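Local coordinates for protein tyrocidine synthase 2 (Brevibacillus parabrevis, PDB 6TA8) that belongs to the large multidomain peptide synthases and is represented by a two-lobed alpha/beta domain of the condensation-domain family, at residues 28-33 with 82-87; 254-259 with 431-436; 385-390 with 423-428. All blocks are in the same frame, centred on the assembly; numbering follows the deposited sequence.

The three contacts lie within one condensation domain. Contact 1 comes first along the chain and joins a loop before strand 33-35 to the turn that follows helix 69-82, at the N-terminal lobe. Contacts 2 and 3 share the six-stranded mixed sheet of the C-terminal lobe. Their centres are about 9 Å apart, and strands 421-428 and 431-439 adjoin there, probably hydrogen-bonded from R433 N to M426 O and from S424 N to S435 O. Along the chain, both segments of contact 3 fall between those of contact 2. The centre of contact 1 lies about 37 Å from that of contact 2 and about 29 Å from that of contact 3; contact 1 thus belongs to one lobe, while contacts 2 and 3 build the sheet of the other.

Contact 1 (28-33 with 82-87); sequences QGVVEG and HHDALR
V31 and D84 mark the closest backbone approach, with CA atoms 6.3 Å apart, where an extended loop passes over a turn that becomes a short 3-10 segment at residues 84-86. The D84 carboxylate divides its two oxygens between different tasks. D84 OD1 takes a weak backbone bond from V31 N at 3.3 Å, while D84 OD2 lies beside the apolar branch V31 CG2 at 3.5 Å and forms a salt bridge with K197. The V31 and D84 side chains cross at about a right angle, and the CG2 methyl packs against the carboxylate. K197 NZ also bonds G29 O, so one lysine ties both segments together from outside them.

The sequence HHDALR corresponds to the RHExLR core motif of the condensation-domain family, with H for the leading R and D for E, and its acidic and arginine positions pair internally here. R87 and D84 form a salt bridge, in which R87 NH1 reaches D84 OD1 at 2.8 Å. D84 OD1 lies close to the guanidinium plane of R87, whereas R87 NH1 comes to that oxygen from above the carboxylate plane, 43° out of it. A bend at chi3 (-51°) turns the arginine chain back over its own turn, and the centre of one guanidinium face lies over D84 O.

R87 NH2 reaches the loop: it is 3.0 Å from V31 O, which lies at the guanidinium edge, and 3.3 Å from V30 CG1, which approaches obliquely. The same V30 methyl, CG1, comes within 4.0 Å of D84 OD1. R102 O accepts a bond from R87 NE and V80 O one from NH1, which fixes the rotation of the group. R87 and K197, both bound to the D84 carboxylate, would probably favour its charged form. The 3-10 backbone is held in turn by N101, whose ND2 bonds D84 O.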
ATOM      1  N   GLN A  28     -16.313  -5.928 -21.132  1.00 68.80           N
ATOM      2  CA  GLN A  28     -17.167  -6.141 -19.970  1.00 65.49           C
ATOM      3  C   GLN A  28     -17.396  -7.616 -19.671  1.00 58.03           C
ATOM      4  O   GLN A  28     -18.182  -7.943 -18.775  1.00 62.37           O
ATOM      5  CB  GLN A  28     -18.508  -5.431 -20.169  1.00 66.61           C
ATOM      6  CG  GLN A  28     -18.374  -3.982 -20.603  1.00 62.52           C
ATOM      7  CD  GLN A  28     -17.557  -3.161 -19.626  1.00 61.76           C
ATOM      8  OE1 GLN A  28     -17.807  -3.181 -18.421  1.00 63.82           O
ATOM      9  NE2 GLN A  28     -16.572  -2.434 -20.142  1.00 53.68           N
ATOM     10  N   GLY A  29     -16.733  -8.513 -20.394  1.00 57.42           N
ATOM     11  CA  GLY A  29     -16.880  -9.936 -20.172  1.00 57.41           C
ATOM     12  C   GLY A  29     -16.041 -10.423 -19.007  1.00 59.82           C
ATOM     13  O   GLY A  29     -15.582  -9.650 -18.162  1.00 55.79           O
ATOM     14  N   VAL A  30     -15.843 -11.736 -18.970  1.00 61.55           N
ATOM     15  CA  VAL A  30     -15.047 -12.389 -17.939  1.00 56.32           C
ATOM     16  C   VAL A  30     -13.670 -12.679 -18.518  1.00 54.47           C
ATOM     17  O   VAL A  30     -13.545 -13.387 -19.526  1.00 58.99           O
ATOM     18  CB  VAL A  30     -15.725 -13.674 -17.437  1.00 59.46           C
ATOM     19  CG1 VAL A  30     -14.725 -14.559 -16.710  1.00 56.49           C
ATOM     20  CG2 VAL A  30     -16.895 -13.327 -16.530  1.00 53.84           C
ATOM     21  N   VAL A  31     -12.636 -12.130 -17.888  1.00 50.87           N
ATOM     22  CA  VAL A  31     -11.268 -12.246 -18.380  1.00 52.05           C
ATOM     23  C   VAL A  31     -10.647 -13.521 -17.828  1.00 52.99           C
ATOM     24  O   VAL A  31     -10.773 -13.821 -16.635  1.00 58.41           O
ATOM     25  CB  VAL A  31     -10.439 -11.012 -17.988  1.00 49.09           C
ATOM     26  CG1 VAL A  31      -9.177 -10.933 -18.832  1.00 54.56           C
ATOM     27  CG2 VAL A  31     -11.268  -9.746 -18.142  1.00 48.25           C
ATOM     28  N   GLU A  32      -9.977 -14.275 -18.698  1.00 50.97           N
ATOM     29  CA  GLU A  32      -9.314 -15.512 -18.313  1.00 51.91           C
ATOM     30  C   GLU A  32      -7.959 -15.594 -19.000  1.00 52.14           C
ATOM     31  O   GLU A  32      -7.681 -14.869 -19.959  1.00 59.47           O
ATOM     32  CB  GLU A  32     -10.157 -16.748 -18.671  1.00 59.46           C
ATOM     33  CG  GLU A  32     -11.598 -16.700 -18.182  1.00 59.03           C
ATOM     34  CD  GLU A  32     -12.420 -17.878 -18.668  1.00 66.93           C
ATOM     35  OE1 GLU A  32     -12.011 -19.032 -18.423  1.00 66.24           O
ATOM     36  OE2 GLU A  32     -13.474 -17.648 -19.297  1.00 65.16           O
ATOM     37  N   GLY A  33      -7.113 -16.483 -18.496  1.00 39.54           N
ATOM     38  CA  GLY A  33      -5.835 -16.783 -19.113  1.00 40.55           C
ATOM     39  C   GLY A  33      -4.665 -16.284 -18.281  1.00 41.18           C
ATOM     40  O   GLY A  33      -4.820 -15.690 -17.213  1.00 37.70           O
ATOM     41  N   HIS A  82     -17.080  -9.511 -10.879  1.00 44.00           N
ATOM     42  CA  HIS A  82     -16.878  -8.236 -11.561  1.00 46.65           C
ATOM     43  C   HIS A  82     -15.395  -7.907 -11.684  1.00 49.30           C
ATOM     44  O   HIS A  82     -14.896  -7.639 -12.783  1.00 51.92           O
ATOM     45  CB  HIS A  82     -17.619  -7.124 -10.819  1.00 44.79           C
ATOM     46  CG  HIS A  82     -17.781  -5.869 -11.617  1.00 52.06           C
ATOM     47  ND1 HIS A  82     -16.805  -4.899 -11.685  1.00 56.30           N
ATOM     48  CD2 HIS A  82     -18.808  -5.424 -12.379  1.00 49.00           C
ATOM     49  CE1 HIS A  82     -17.223  -3.911 -12.457  1.00 54.78           C
ATOM     50  NE2 HIS A  82     -18.434  -4.205 -12.891  1.00 54.67           N
ATOM     51  N   HIS A  83     -14.674  -7.922 -10.566  1.00 49.53           N
ATOM     52  CA  HIS A  83     -13.244  -7.619 -10.552  1.00 41.11           C
ATOM     53  C   HIS A  83     -12.482  -8.919 -10.775  1.00 47.46           C
ATOM     54  O   HIS A  83     -12.294  -9.713  -9.849  1.00 50.18           O
ATOM     55  CB  HIS A  83     -12.858  -6.944  -9.241  1.00 44.90           C
ATOM     56  CG  HIS A  83     -13.634  -5.693  -8.961  1.00 45.13           C
ATOM     57  ND1 HIS A  83     -13.407  -4.512  -9.632  1.00 44.90           N
ATOM     58  CD2 HIS A  83     -14.640  -5.443  -8.089  1.00 44.59           C
ATOM     59  CE1 HIS A  83     -14.236  -3.586  -9.185  1.00 42.79           C
ATOM     60  NE2 HIS A  83     -14.995  -4.125  -8.247  1.00 43.62           N
ATOM     61  N   ASP A  84     -12.033  -9.133 -12.015  1.00 46.78           N
ATOM     62  CA  ASP A  84     -11.452 -10.414 -12.402  1.00 43.17           C
ATOM     63  C   ASP A  84     -10.122 -10.699 -11.715  1.00 47.18           C
ATOM     64  O   ASP A  84      -9.743 -11.869 -11.601  1.00 47.00           O
ATOM     65  CB  ASP A  84     -11.267 -10.465 -13.920  1.00 47.90           C
ATOM     66  CG  ASP A  84     -12.572 -10.294 -14.671  1.00 53.35           C
ATOM     67  OD1 ASP A  84     -13.317 -11.287 -14.810  1.00 54.40           O
ATOM     68  OD2 ASP A  84     -12.854  -9.163 -15.119  1.00 64.51           O
ATOM     69  N   ALA A  85      -9.408  -9.667 -11.258  1.00 41.15           N
ATOM     70  CA  ALA A  85      -8.115  -9.891 -10.621  1.00 42.04           C
ATOM     71  C   ALA A  85      -8.232 -10.667  -9.313  1.00 36.28           C
ATOM     72  O   ALA A  85      -7.253 -11.291  -8.892  1.00 27.05           O
ATOM     73  CB  ALA A  85      -7.411  -8.559 -10.367  1.00 32.40           C
ATOM     74  N   LEU A  86      -9.398 -10.644  -8.667  1.00 34.48           N
ATOM     75  CA  LEU A  86      -9.586 -11.364  -7.413  1.00 38.04           C
ATOM     76  C   LEU A  86      -9.724 -12.869  -7.609  1.00 38.36           C
ATOM     77  O   LEU A  86      -9.759 -13.603  -6.616  1.00 44.84           O
ATOM     78  CB  LEU A  86     -10.814 -10.823  -6.675  1.00 34.43           C
ATOM     79  CG  LEU A  86     -10.760  -9.341  -6.290  1.00 35.99           C
ATOM     80  CD1 LEU A  86     -12.046  -8.905  -5.603  1.00 32.67           C
ATOM     81  CD2 LEU A  86      -9.552  -9.055  -5.407  1.00 28.84           C
ATOM     82  N   ARG A  87      -9.804 -13.343  -8.853  1.00 46.36           N
ATOM     83  CA  ARG A  87      -9.856 -14.769  -9.158  1.00 34.23           C
ATOM     84  C   ARG A  87      -8.494 -15.320  -9.566  1.00 38.27           C
ATOM     85  O   ARG A  87      -8.420 -16.319 -10.289  1.00 45.36           O
ATOM     86  CB  ARG A  87     -10.880 -15.040 -10.259  1.00 36.22           C
ATOM     87  CG  ARG A  87     -12.280 -14.547  -9.950  1.00 40.51           C
ATOM     88  CD  ARG A  87     -13.283 -15.077 -10.957  1.00 41.83           C
ATOM     89  NE  ARG A  87     -12.840 -14.841 -12.328  1.00 53.81           N
ATOM     90  CZ  ARG A  87     -13.138 -13.754 -13.032  1.00 44.06           C
ATOM     91  NH1 ARG A  87     -13.887 -12.800 -12.497  1.00 44.26           N
ATOM     92  NH2 ARG A  87     -12.688 -13.621 -14.271  1.00 48.05           N
TER

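Contact 2 (254-259 with 431-436); sequences SFALTV and ELRISV
F255 and I434 form the central hydrogen-bonded pair of an antiparallel register, flanked by the non-hydrogen-bonded pairs S254-S435 and A256-R433. Backbone bonds run both ways between the central pair: F255 N to I434 O at 3.0 Å and I434 N to F255 O at 2.9 Å. A third, from L257 N to L432 O at 3.1 Å, carries the pairing past the end of the strand, its donor tilted 28° from the carbonyl plane. The polar side-chain contact is a hydroxyl pair, S254 OG and S435 OG, hydrogen-bonded at 3.0 Å.

Apolar packing occupies the opposite face. The F255 side chain lies alongside that of I434, with CE2 3.5 Å from I434 CB and CZ close to CG1. Its chi1 of 75° places the ring between the backbone N and the carbonyl carbon. A452 and R456 of helix 445-466 also touch this ring. L257 and L432 likewise run side by side, CD1 to CD2 3.7 Å apart. On the serine face A256 CB meets the R433 stem at CG, 3.6 Å away, and farther along V259 CG1 packs against E431 CG.

T258 then caps helix 259-267. This is a strand-to-helix exit at the outermost strand of a mixed sheet, whose helix-covered face is typical of the CAT-like C-terminal lobe of condensation domains.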
ATOM      1  N   SER A 254       3.106   4.871  16.861  1.00 58.94           N
ATOM      2  CA  SER A 254       2.240   5.773  16.120  1.00 50.11           C
ATOM      3  C   SER A 254       2.014   7.064  16.897  1.00 53.73           C
ATOM      4  O   SER A 254       1.965   7.068  18.131  1.00 56.39           O
ATOM      5  CB  SER A 254       0.887   5.117  15.815  1.00 56.33           C
ATOM      6  OG  SER A 254       1.058   3.849  15.207  1.00 62.03           O
ATOM      7  N   PHE A 255       1.877   8.161  16.155  1.00 51.41           N
ATOM      8  CA  PHE A 255       1.458   9.437  16.714  1.00 50.56           C
ATOM      9  C   PHE A 255       0.444  10.071  15.773  1.00 52.98           C
ATOM     10  O   PHE A 255       0.490   9.865  14.558  1.00 58.86           O
ATOM     11  CB  PHE A 255       2.649  10.383  16.956  1.00 50.83           C
ATOM     12  CG  PHE A 255       3.203  11.015  15.705  1.00 52.88           C
ATOM     13  CD1 PHE A 255       2.742  12.247  15.267  1.00 51.95           C
ATOM     14  CD2 PHE A 255       4.206  10.388  14.983  1.00 56.50           C
ATOM     15  CE1 PHE A 255       3.255  12.832  14.125  1.00 49.44           C
ATOM     16  CE2 PHE A 255       4.726  10.970  13.841  1.00 50.37           C
ATOM     17  CZ  PHE A 255       4.249  12.193  13.412  1.00 53.82           C
ATOM     18  N   ALA A 256      -0.477  10.839  16.346  1.00 50.67           N
ATOM     19  CA  ALA A 256      -1.553  11.456  15.589  1.00 50.77           C
ATOM     20  C   ALA A 256      -1.613  12.946  15.891  1.00 53.89           C
ATOM     21  O   ALA A 256      -1.149  13.412  16.935  1.00 55.65           O
ATOM     22  CB  ALA A 256      -2.907  10.805  15.902  1.00 58.39           C
ATOM     23  N   LEU A 257      -2.192  13.690  14.955  1.00 59.76           N
ATOM     24  CA  LEU A 257      -2.412  15.119  15.108  1.00 58.54           C
ATOM     25  C   LEU A 257      -3.879  15.390  15.417  1.00 53.81           C
ATOM     26  O   LEU A 257      -4.766  14.626  15.028  1.00 57.67           O
ATOM     27  CB  LEU A 257      -2.001  15.877  13.843  1.00 55.70           C
ATOM     28  CG  LEU A 257      -0.540  15.762  13.400  1.00 53.21           C
ATOM     29  CD1 LEU A 257      -0.270  16.681  12.220  1.00 53.73           C
ATOM     30  CD2 LEU A 257       0.401  16.076  14.552  1.00 51.68           C
ATOM     31  N   THR A 258      -4.126  16.487  16.128  1.00 60.38           N
ATOM     32  CA  THR A 258      -5.490  16.884  16.436  1.00 60.51           C
ATOM     33  C   THR A 258      -6.223  17.298  15.160  1.00 57.27           C
ATOM     34  O   THR A 258      -5.612  17.671  14.154  1.00 59.46           O
ATOM     35  CB  THR A 258      -5.503  18.030  17.449  1.00 59.76           C
ATOM     36  OG1 THR A 258      -4.890  19.188  16.871  1.00 63.50           O
ATOM     37  CG2 THR A 258      -4.744  17.639  18.707  1.00 56.02           C
ATOM     38  N   VAL A 259      -7.551  17.231  15.211  1.00 58.84           N
ATOM     39  CA  VAL A 259      -8.373  17.535  14.039  1.00 64.50           C
ATOM     40  C   VAL A 259      -8.347  19.021  13.673  1.00 63.86           C
ATOM     41  O   VAL A 259      -8.632  19.347  12.512  1.00 61.66           O
ATOM     42  CB  VAL A 259      -9.819  17.029  14.221  1.00 64.48           C
ATOM     43  CG1 VAL A 259      -9.826  15.639  14.835  1.00 53.45           C
ATOM     44  CG2 VAL A 259     -10.665  17.985  15.044  1.00 65.40           C
ATOM     45  N   GLU A 431      -7.926  13.034  11.526  1.00 62.82           N
ATOM     46  CA  GLU A 431      -6.640  13.037  12.214  1.00 61.42           C
ATOM     47  C   GLU A 431      -5.587  12.413  11.314  1.00 56.97           C
ATOM     48  O   GLU A 431      -5.695  11.237  10.949  1.00 61.09           O
ATOM     49  CB  GLU A 431      -6.718  12.280  13.542  1.00 66.39           C
ATOM     50  CG  GLU A 431      -7.506  13.001  14.618  1.00 67.96           C
ATOM     51  CD  GLU A 431      -7.826  12.122  15.812  1.00 81.12           C
ATOM     52  OE1 GLU A 431      -7.129  11.105  16.007  1.00 76.61           O
ATOM     53  OE2 GLU A 431      -8.777  12.452  16.552  1.00 90.94           O
ATOM     54  N   LEU A 432      -4.573  13.198  10.958  1.00 52.47           N
ATOM     55  CA  LEU A 432      -3.415  12.664  10.250  1.00 51.78           C
ATOM     56  C   LEU A 432      -2.594  11.830  11.223  1.00 50.30           C
ATOM     57  O   LEU A 432      -2.044  12.362  12.192  1.00 57.48           O
ATOM     58  CB  LEU A 432      -2.582  13.799   9.662  1.00 53.98           C
ATOM     59  CG  LEU A 432      -1.182  13.439   9.170  1.00 44.87           C
ATOM     60  CD1 LEU A 432      -1.246  12.738   7.822  1.00 50.04           C
ATOM     61  CD2 LEU A 432      -0.309  14.681   9.089  1.00 51.30           C
ATOM     62  N   ARG A 433      -2.516  10.526  10.979  1.00 51.63           N
ATOM     63  CA  ARG A 433      -1.879   9.593  11.900  1.00 54.19           C
ATOM     64  C   ARG A 433      -0.706   8.920  11.203  1.00 48.31           C
ATOM     65  O   ARG A 433      -0.891   8.226  10.197  1.00 53.13           O
ATOM     66  CB  ARG A 433      -2.884   8.555  12.403  1.00 54.94           C
ATOM     67  CG  ARG A 433      -4.168   9.173  12.937  1.00 62.80           C
ATOM     68  CD  ARG A 433      -4.990   8.188  13.748  1.00 76.23           C
ATOM     69  NE  ARG A 433      -5.811   7.333  12.899  1.00 78.97           N
ATOM     70  CZ  ARG A 433      -5.635   6.023  12.766  1.00 79.95           C
ATOM     71  NH1 ARG A 433      -6.434   5.325  11.970  1.00 80.06           N
ATOM     72  NH2 ARG A 433      -4.664   5.410  13.429  1.00 80.65           N
ATOM     73  N   ILE A 434       0.493   9.124  11.741  1.00 41.49           N
ATOM     74  CA  ILE A 434       1.720   8.547  11.203  1.00 40.67           C
ATOM     75  C   ILE A 434       2.088   7.325  12.027  1.00 48.08           C
ATOM     76  O   ILE A 434       1.926   7.316  13.255  1.00 49.70           O
ATOM     77  CB  ILE A 434       2.865   9.579  11.206  1.00 44.84           C
ATOM     78  CG1 ILE A 434       2.381  10.922  10.653  1.00 52.68           C
ATOM     79  CG2 ILE A 434       4.058   9.058  10.418  1.00 47.75           C
ATOM     80  CD1 ILE A 434       2.014  10.891   9.189  1.00 47.07           C
ATOM     81  N   SER A 435       2.586   6.289  11.356  1.00 45.51           N
ATOM     82  CA  SER A 435       3.000   5.053  12.007  1.00 45.66           C
ATOM     83  C   SER A 435       4.360   4.639  11.469  1.00 47.60           C
ATOM     84  O   SER A 435       4.578   4.650  10.254  1.00 49.73           O
ATOM     85  CB  SER A 435       1.974   3.937  11.780  1.00 44.25           C
ATOM     86  OG  SER A 435       0.687   4.335  12.220  1.00 53.00           O
ATOM     87  N   VAL A 436       5.267   4.278  12.372  1.00 45.57           N
ATOM     88  CA  VAL A 436       6.622   3.869  12.018  1.00 42.55           C
ATOM     89  C   VAL A 436       6.809   2.422  12.451  1.00 45.70           C
ATOM     90  O   VAL A 436       6.690   2.105  13.642  1.00 40.88           O
ATOM     91  CB  VAL A 436       7.681   4.773  12.668  1.00 42.52           C
ATOM     92  CG1 VAL A 436       9.074   4.389  12.188  1.00 37.07           C
ATOM     93  CG2 VAL A 436       7.389   6.236  12.365  1.00 48.95           C
TER

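Contact 3 (385-390 with 423-428); sequences FNYLGQ and ISAMIE
F385 to Q390 and I423 to I427 pair as parallel inner strands of the six-stranded mixed sheet in the C-terminal lobe, their axes 4.7 Å apart and 7° from parallel. N386 N donates to I423 O at 3.1 Å and N386 O receives a weak bond from A425 N. L388 N then meets A425 O at 2.7 Å, nearly straight.

Y387 pairs with A425 and Q390 with I427, so two residues, L388 and G389, face the single M426 between them, a beta bulge. The positive phi of G389 would press a beta carbon against L388 O. Past the bulge the next acceptor is G389 O, to which I427 N donates at 3.1 Å from above its carbonyl plane, 41° out of it. R173 bonds L388 O.

The sequence FNYLGQ fits the conserved FNYLG(Q/R) core of a subgroup of this family. No helix is seen in the modelled part of the connection between these strands, which supplies the short strand 401-402 to the other lobe's sheet, consistent with the latch that bridges the lobes in condensation domains.

On the face bearing F385, Y387 and Q390, side chains pack towards helices 277-293 and 259-267. F385 CD1 touches I423 CG2 at 3.7 Å, and its CZ reaches A425 CB. The small A425 methyl lies at the edge of the Y387 ring, in its plane, 3.6 Å from CD1, while G389 N sits over the centre of one ring face. With CG anti to the backbone N (chi1 176°), Y387 extends along the strand until OH meets I427 CD1 at 3.6 Å. The amide of Q390 rests on the other branch of that isoleucine, CD against CG2. On the reverse side L388 CD1 packs on M426 CB.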
ATOM      1  N   PHE A 385       8.342   4.989   2.608  1.00 40.58           N
ATOM      2  CA  PHE A 385       7.265   5.924   2.899  1.00 43.39           C
ATOM      3  C   PHE A 385       6.079   5.639   1.990  1.00 46.08           C
ATOM      4  O   PHE A 385       6.253   5.278   0.821  1.00 50.18           O
ATOM      5  CB  PHE A 385       7.721   7.376   2.726  1.00 48.18           C
ATOM      6  CG  PHE A 385       6.772   8.383   3.312  1.00 51.16           C
ATOM      7  CD1 PHE A 385       6.866   8.751   4.644  1.00 46.02           C
ATOM      8  CD2 PHE A 385       5.780   8.957   2.534  1.00 44.50           C
ATOM      9  CE1 PHE A 385       5.994   9.675   5.186  1.00 49.61           C
ATOM     10  CE2 PHE A 385       4.904   9.881   3.069  1.00 39.71           C
ATOM     11  CZ  PHE A 385       5.012  10.240   4.397  1.00 48.55           C
ATOM     12  N   ASN A 386       4.876   5.806   2.532  1.00 54.70           N
ATOM     13  CA  ASN A 386       3.647   5.545   1.788  1.00 48.60           C
ATOM     14  C   ASN A 386       2.525   6.360   2.408  1.00 50.52           C
ATOM     15  O   ASN A 386       2.213   6.185   3.590  1.00 52.26           O
ATOM     16  CB  ASN A 386       3.300   4.054   1.801  1.00 52.80           C
ATOM     17  CG  ASN A 386       2.034   3.742   1.024  1.00 59.12           C
ATOM     18  OD1 ASN A 386       1.641   4.492   0.131  1.00 63.41           O
ATOM     19  ND2 ASN A 386       1.392   2.631   1.361  1.00 61.27           N
ATOM     20  N   TYR A 387       1.923   7.242   1.615  1.00 45.76           N
ATOM     21  CA  TYR A 387       0.780   8.037   2.042  1.00 44.85           C
ATOM     22  C   TYR A 387      -0.491   7.395   1.502  1.00 51.49           C
ATOM     23  O   TYR A 387      -0.664   7.282   0.283  1.00 51.65           O
ATOM     24  CB  TYR A 387       0.902   9.481   1.560  1.00 53.15           C
ATOM     25  CG  TYR A 387      -0.300  10.331   1.904  1.00 54.73           C
ATOM     26  CD1 TYR A 387      -0.602  10.634   3.224  1.00 56.67           C
ATOM     27  CD2 TYR A 387      -1.135  10.822   0.910  1.00 54.89           C
ATOM     28  CE1 TYR A 387      -1.700  11.407   3.547  1.00 60.22           C
ATOM     29  CE2 TYR A 387      -2.237  11.596   1.223  1.00 55.63           C
ATOM     30  CZ  TYR A 387      -2.515  11.884   2.543  1.00 58.80           C
ATOM     31  OH  TYR A 387      -3.609  12.656   2.860  1.00 61.15           O
ATOM     32  N   LEU A 388      -1.377   6.981   2.407  1.00 55.70           N
ATOM     33  CA  LEU A 388      -2.571   6.239   2.027  1.00 47.30           C
ATOM     34  C   LEU A 388      -3.759   7.132   1.694  1.00 47.67           C
ATOM     35  O   LEU A 388      -4.721   6.652   1.083  1.00 49.56           O
ATOM     36  CB  LEU A 388      -2.964   5.272   3.148  1.00 55.91           C
ATOM     37  CG  LEU A 388      -1.907   4.233   3.532  1.00 57.31           C
ATOM     38  CD1 LEU A 388      -2.018   3.867   5.004  1.00 56.68           C
ATOM     39  CD2 LEU A 388      -2.026   2.993   2.657  1.00 55.33           C
ATOM     40  N   GLY A 389      -3.721   8.405   2.075  1.00 53.57           N
ATOM     41  CA  GLY A 389      -4.827   9.303   1.811  1.00 55.35           C
ATOM     42  C   GLY A 389      -5.796   9.394   2.971  1.00 56.16           C
ATOM     43  O   GLY A 389      -5.640   8.766   4.021  1.00 58.91           O
ATOM     44  N   GLN A 390      -6.830  10.207   2.768  1.00 56.09           N
ATOM     45  CA  GLN A 390      -7.853  10.425   3.782  1.00 64.24           C
ATOM     46  C   GLN A 390      -8.932   9.355   3.670  1.00 67.62           C
ATOM     47  O   GLN A 390      -9.430   9.077   2.574  1.00 67.75           O
ATOM     48  CB  GLN A 390      -8.473  11.817   3.640  1.00 65.54           C
ATOM     49  CG  GLN A 390      -9.763  12.000   4.429  1.00 72.21           C
ATOM     50  CD  GLN A 390      -9.895  13.386   5.031  1.00 69.36           C
ATOM     51  OE1 GLN A 390      -9.212  14.324   4.618  1.00 68.26           O
ATOM     52  NE2 GLN A 390     -10.773  13.520   6.019  1.00 55.06           N
ATOM     53  N   ILE A 423       7.379   3.731   7.180  1.00 44.81           N
ATOM     54  CA  ILE A 423       6.671   4.918   7.642  1.00 44.31           C
ATOM     55  C   ILE A 423       5.428   5.083   6.778  1.00 47.03           C
ATOM     56  O   ILE A 423       5.526   5.340   5.571  1.00 50.74           O
ATOM     57  CB  ILE A 423       7.558   6.168   7.589  1.00 36.05           C
ATOM     58  CG1 ILE A 423       8.806   5.963   8.453  1.00 38.62           C
ATOM     59  CG2 ILE A 423       6.781   7.392   8.046  1.00 36.09           C
ATOM     60  CD1 ILE A 423       9.754   7.138   8.443  1.00 47.44           C
ATOM     61  N   SER A 424       4.259   4.937   7.392  1.00 41.25           N
ATOM     62  CA  SER A 424       2.983   5.098   6.715  1.00 38.67           C
ATOM     63  C   SER A 424       2.317   6.393   7.161  1.00 40.15           C
ATOM     64  O   SER A 424       2.640   6.958   8.209  1.00 39.27           O
ATOM     65  CB  SER A 424       2.059   3.907   6.992  1.00 49.73           C
ATOM     66  OG  SER A 424       2.581   2.715   6.429  1.00 55.27           O
ATOM     67  N   ALA A 425       1.377   6.861   6.343  1.00 43.22           N
ATOM     68  CA  ALA A 425       0.681   8.114   6.613  1.00 46.30           C
ATOM     69  C   ALA A 425      -0.744   7.998   6.101  1.00 47.11           C
ATOM     70  O   ALA A 425      -0.958   7.737   4.914  1.00 58.86           O
ATOM     71  CB  ALA A 425       1.397   9.295   5.954  1.00 48.02           C
ATOM     72  N   MET A 426      -1.712   8.191   6.993  1.00 52.73           N
ATOM     73  CA  MET A 426      -3.118   8.125   6.626  1.00 49.60           C
ATOM     74  C   MET A 426      -3.895   9.114   7.479  1.00 58.14           C
ATOM     75  O   MET A 426      -3.479   9.464   8.587  1.00 58.97           O
ATOM     76  CB  MET A 426      -3.684   6.710   6.799  1.00 62.66           C
ATOM     77  CG  MET A 426      -3.755   6.241   8.244  1.00 61.07           C
ATOM     78  SD  MET A 426      -4.445   4.583   8.410  1.00 87.97           S
ATOM     79  CE  MET A 426      -6.048   4.801   7.641  1.00 70.06           C
ATOM     80  N   ILE A 427      -5.028   9.562   6.949  1.00 61.72           N
ATOM     81  CA  ILE A 427      -5.919  10.485   7.641  1.00 61.06           C
ATOM     82  C   ILE A 427      -7.212   9.743   7.941  1.00 63.53           C
ATOM     83  O   ILE A 427      -7.920   9.316   7.020  1.00 69.25           O
ATOM     84  CB  ILE A 427      -6.185  11.750   6.811  1.00 62.04           C
ATOM     85  CG1 ILE A 427      -4.893  12.545   6.619  1.00 54.29           C
ATOM     86  CG2 ILE A 427      -7.249  12.608   7.478  1.00 64.79           C
ATOM     87  CD1 ILE A 427      -5.093  13.871   5.925  1.00 53.46           C
ATOM     88  N   GLU A 428      -7.519   9.585   9.226  1.00 68.60           N
ATOM     89  CA  GLU A 428      -8.712   8.878   9.667  1.00 69.55           C
ATOM     90  C   GLU A 428      -9.401   9.692  10.752  1.00 69.39           C
ATOM     91  O   GLU A 428      -8.749  10.140  11.701  1.00 71.74           O
ATOM     92  CB  GLU A 428      -8.365   7.480  10.188  1.00 73.97           C
ATOM     93  CG  GLU A 428      -9.536   6.744  10.814  1.00 75.94           C
ATOM     94  CD  GLU A 428      -9.433   5.241  10.657  1.00 78.72           C
ATOM     95  OE1 GLU A 428      -8.798   4.788   9.683  1.00 79.17           O
ATOM     96  OE2 GLU A 428      -9.986   4.514  11.508  1.00 87.98           O
TER